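Local coordinates for HIAXHD3 (Humicola insolens, PDB 3ZXK), which hydrolyses arabinofuranosyl side chains, most likely those of xylan, as an exo-acting arabinofuranosidase of glycoside hydrolase family 43, at residues Tyr158-Ile163 with Gly188-Gly193. Residues are numbered along the deposited sequence; the frame is centred on the assembly and turned at random.
Sequences YGNPTI and GQTVEG. With XYP (beta-D-xylopyranose), chain C; XYP (beta-D-xylopyranose), chain B.
Val191 N gives a nearly straight hydrogen bond (166° at the hydrogen, 3.2 Å) to Pro161 O, tying the turn between strands 154-158 and 163-168 to the approach of strand 192-199. In the five-bladed beta-propeller of family 43 these belong to consecutive blades, the first ending with strand 175-183 and the next beginning with strand 192-199, so the bond crosses a blade boundary beside the sugar pocket. The peptide before Pro161 is cis, which sets the CA atoms of Asn160 and Pro161 on one side; both direct CA-H groups at Val191 O, Asn160 CA at 3.5 Å. A water donates to Pro161 O and Gln189 O, bridging the loops again.

Asn160 and Glu192 run side by side, their amide and carboxylate planes nearly perpendicular. With CG anti to the backbone N (chi1 167°), Asn160 brings ND2 within 2.8 Å of Glu192 OE1; the acceptor lies in the amide plane, whereas the donor stands 47° above the carboxylate. Tyr142 OH also bonds OE1, while OE2 accepts O3 of the chain C xylose at 2.9 Å. Were Glu192 an alanine, the sugar hydroxyl would probably lose its acceptor, and the Asn160 amide and Tyr142 OH their shared partner. Thr190 CG2 touches Asn160 OD1 at 3.5 Å, a methyl contact at the amide's other end. Deeper in the interface, Ile163 CG1 rests 4.0 Å from Val191 CG2.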
ATOM      1  N   TYR A 158       2.061  15.912  14.451  1.00  4.70           N
ATOM      2  CA  TYR A 158       3.010  15.630  13.380  1.00  5.08           C
ATOM      3  C   TYR A 158       4.415  15.897  13.816  1.00  5.55           C
ATOM      4  O   TYR A 158       4.630  16.491  14.867  1.00  5.88           O
ATOM      5  CB  TYR A 158       2.678  16.472  12.133  1.00  5.77           C
ATOM      6  CG  TYR A 158       2.896  17.952  12.340  1.00  5.57           C
ATOM      7  CD1 TYR A 158       1.924  18.744  12.947  1.00  6.80           C
ATOM      8  CD2 TYR A 158       4.078  18.564  11.904  1.00  5.65           C
ATOM      9  CE1 TYR A 158       2.120  20.110  13.133  1.00  7.30           C
ATOM     10  CE2 TYR A 158       4.285  19.927  12.075  1.00  6.52           C
ATOM     11  CZ  TYR A 158       3.294  20.704  12.680  1.00  7.34           C
ATOM     12  OH  TYR A 158       3.505  22.054  12.863  1.00 11.26           O
ATOM     13  N   GLY A 159       5.376  15.435  13.022  1.00  5.38           N
ATOM     14  CA  GLY A 159       6.762  15.878  13.240  1.00  6.55           C
ATOM     15  C   GLY A 159       7.740  14.735  13.332  1.00  7.21           C
ATOM     16  O   GLY A 159       7.362  13.574  13.461  1.00  7.76           O
ATOM     17  N   ASN A 160       9.013  15.106  13.250  1.00  7.46           N
ATOM     18  CA  ASN A 160      10.159  14.231  13.429  1.00  8.23           C
ATOM     19  C   ASN A 160      11.345  15.204  13.486  1.00  8.41           C
ATOM     20  O   ASN A 160      11.536  16.001  12.560  1.00  9.15           O
ATOM     21  CB  ASN A 160      10.285  13.224  12.265  1.00  8.00           C
ATOM     22  CG  ASN A 160      11.631  12.496  12.249  1.00  8.37           C
ATOM     23  OD1 ASN A 160      12.658  13.026  12.696  1.00 10.47           O
ATOM     24  ND2 ASN A 160      11.643  11.289  11.704  1.00 11.05           N
ATOM     25  N   PRO A 161      12.149  15.151  14.555  1.00  8.38           N
ATOM     26  CA  PRO A 161      12.240  14.165  15.614  1.00  9.63           C
ATOM     27  C   PRO A 161      11.381  14.451  16.843  1.00  9.31           C
ATOM     28  O   PRO A 161      11.347  13.633  17.784  1.00  9.97           O
ATOM     29  CB  PRO A 161      13.725  14.239  16.004  1.00 10.24           C
ATOM     30  CG  PRO A 161      14.065  15.679  15.822  1.00 10.27           C
ATOM     31  CD  PRO A 161      13.295  16.092  14.584  1.00  9.49           C
ATOM     32  N   THR A 162      10.706  15.599  16.834  1.00  8.80           N
ATOM     33  CA  THR A 162       9.854  16.034  17.944  1.00  8.65           C
ATOM     34  C   THR A 162       8.463  16.276  17.430  1.00  7.67           C
ATOM     35  O   THR A 162       8.250  16.459  16.215  1.00  8.16           O
ATOM     36  CB  THR A 162      10.394  17.303  18.620  1.00 10.04           C
ATOM     37  OG1 THR A 162      10.570  18.317  17.630  1.00 11.36           O
ATOM     38  CG2 THR A 162      11.740  17.019  19.237  1.00 10.82           C
ATOM     39  N   ILE A 163       7.493  16.227  18.343  1.00  7.18           N
ATOM     40  CA  ILE A 163       6.084  16.268  17.940  1.00  6.97           C
ATOM     41  C   ILE A 163       5.485  17.647  18.173  1.00  6.68           C
ATOM     42  O   ILE A 163       5.748  18.258  19.202  1.00  7.28           O
ATOM     43  CB  ILE A 163       5.244  15.177  18.647  1.00  6.98           C
ATOM     44  CG1 ILE A 163       5.897  13.798  18.434  1.00  7.28           C
ATOM     45  CG2 ILE A 163       3.809  15.152  18.106  1.00  7.23           C
ATOM     46  CD1 ILE A 163       6.057  13.370  16.974  1.00  7.56           C
ATOM     47  N   GLY A 188      16.976  12.390  23.559  1.00 14.48           N
ATOM     48  CA  GLY A 188      17.246  12.839  22.193  1.00 15.74           C
ATOM     49  C   GLY A 188      16.970  11.825  21.098  1.00 15.27           C
ATOM     50  O   GLY A 188      17.362  12.043  19.954  1.00 15.98           O
ATOM     51  N   GLN A 189      16.281  10.731  21.436  1.00 14.51           N
ATOM     52  CA  GLN A 189      15.871   9.725  20.452  1.00 14.14           C
ATOM     53  C   GLN A 189      14.851  10.339  19.504  1.00 12.75           C
ATOM     54  O   GLN A 189      13.983  11.116  19.919  1.00 12.34           O
ATOM     55  CB  GLN A 189      15.223   8.515  21.134  1.00 16.23           C
ATOM     56  CG  GLN A 189      16.141   7.638  21.975  1.00 20.20           C
ATOM     57  CD  GLN A 189      15.378   6.557  22.742  1.00 21.30           C
ATOM     58  OE1 GLN A 189      14.150   6.404  22.606  1.00 20.58           O
ATOM     59  NE2 GLN A 189      16.096   5.820  23.576  1.00 26.94           N
ATOM     60  N   THR A 190      14.929   9.951  18.243  1.00 11.39           N
ATOM     61  CA  THR A 190      13.958  10.366  17.235  1.00 10.48           C
ATOM     62  C   THR A 190      12.619   9.656  17.409  1.00 10.15           C
ATOM     63  O   THR A 190      12.572   8.435  17.507  1.00 10.89           O
ATOM     64  CB  THR A 190      14.507  10.047  15.845  1.00 11.73           C
ATOM     65  OG1 THR A 190      15.704  10.804  15.644  1.00 14.88           O
ATOM     66  CG2 THR A 190      13.481  10.371  14.742  1.00 11.94           C
ATOM     67  N   VAL A 191      11.535  10.424  17.473  1.00  8.48           N
ATOM     68  CA  VAL A 191      10.222   9.834  17.283  1.00  8.13           C
ATOM     69  C   VAL A 191       9.503  10.408  16.055  1.00  8.00           C
ATOM     70  O   VAL A 191       9.852  11.485  15.563  1.00  9.30           O
ATOM     71  CB  VAL A 191       9.346   9.920  18.555  1.00  8.10           C
ATOM     72  CG1 VAL A 191      10.059   9.248  19.741  1.00  8.62           C
ATOM     73  CG2 VAL A 191       8.987  11.366  18.905  1.00  9.11           C
ATOM     74  N   GLU A 192       8.551   9.643  15.529  1.00  7.58           N
ATOM     75  CA  GLU A 192       7.750  10.039  14.352  1.00  6.68           C
ATOM     76  C   GLU A 192       6.481   9.169  14.335  1.00  6.19           C
ATOM     77  O   GLU A 192       6.129   8.535  15.319  1.00  6.36           O
ATOM     78  CB  GLU A 192       8.555   9.912  13.028  1.00  7.55           C
ATOM     79  CG  GLU A 192       8.945   8.494  12.599  1.00  9.20           C
ATOM     80  CD  GLU A 192       9.567   8.415  11.197  1.00 12.04           C
ATOM     81  OE1 GLU A 192       9.876   9.457  10.567  1.00 13.04           O
ATOM     82  OE2 GLU A 192       9.777   7.290  10.696  1.00 17.43           O
ATOM     83  N   GLY A 193       5.759   9.163  13.226  1.00  5.97           N
ATOM     84  CA  GLY A 193       4.606   8.262  13.087  1.00  5.94           C
ATOM     85  C   GLY A 193       3.377   8.571  13.928  1.00  5.65           C
ATOM     86  O   GLY A 193       2.572   7.655  14.190  1.00  6.86           O
TER
HETATM   87  C1  XYP C   2      13.962   4.840   8.671  1.00 25.23           C
HETATM   88  C2  XYP C   2      12.513   5.320   8.805  1.00 24.33           C
HETATM   89  C3  XYP C   2      12.186   6.423   7.804  1.00 24.39           C
HETATM   90  C4  XYP C   2      13.134   7.602   8.008  1.00 27.68           C
HETATM   91  C5  XYP C   2      14.432   7.178   8.695  1.00 27.15           C
HETATM   92  O2  XYP C   2      11.597   4.247   8.571  1.00 20.16           O
HETATM   93  O3  XYP C   2      10.828   6.847   7.982  1.00 23.45           O
HETATM   94  O4  XYP C   2      12.982   8.424   6.848  1.00 27.62           O
HETATM   95  O5  XYP C   2      14.826   5.893   8.218  1.00 27.25           O
HETATM   96  C1  XYP B   4      13.330   9.780   7.184  1.00 30.74           C
HETATM   97  C2  XYP B   4      13.684  10.520   5.896  1.00 32.85           C
HETATM   98  C3  XYP B   4      13.873  12.013   6.179  1.00 35.00           C
HETATM   99  C4  XYP B   4      12.621  12.566   6.865  1.00 32.13           C
HETATM  100  C5  XYP B   4      12.404  11.807   8.170  1.00 27.30           C
HETATM  101  O2  XYP B   4      14.861   9.954   5.309  1.00 39.49           O
HETATM  102  O3  XYP B   4      14.115  12.704   4.952  1.00 38.83           O
HETATM  103  O4  XYP B   4      12.695  13.979   7.104  1.00 34.88           O
HETATM  104  O5  XYP B   4      12.223  10.418   7.848  1.00 30.73           O
HETATM  105  O   HOH W   1      12.521  13.417  20.180  1.00 11.20           O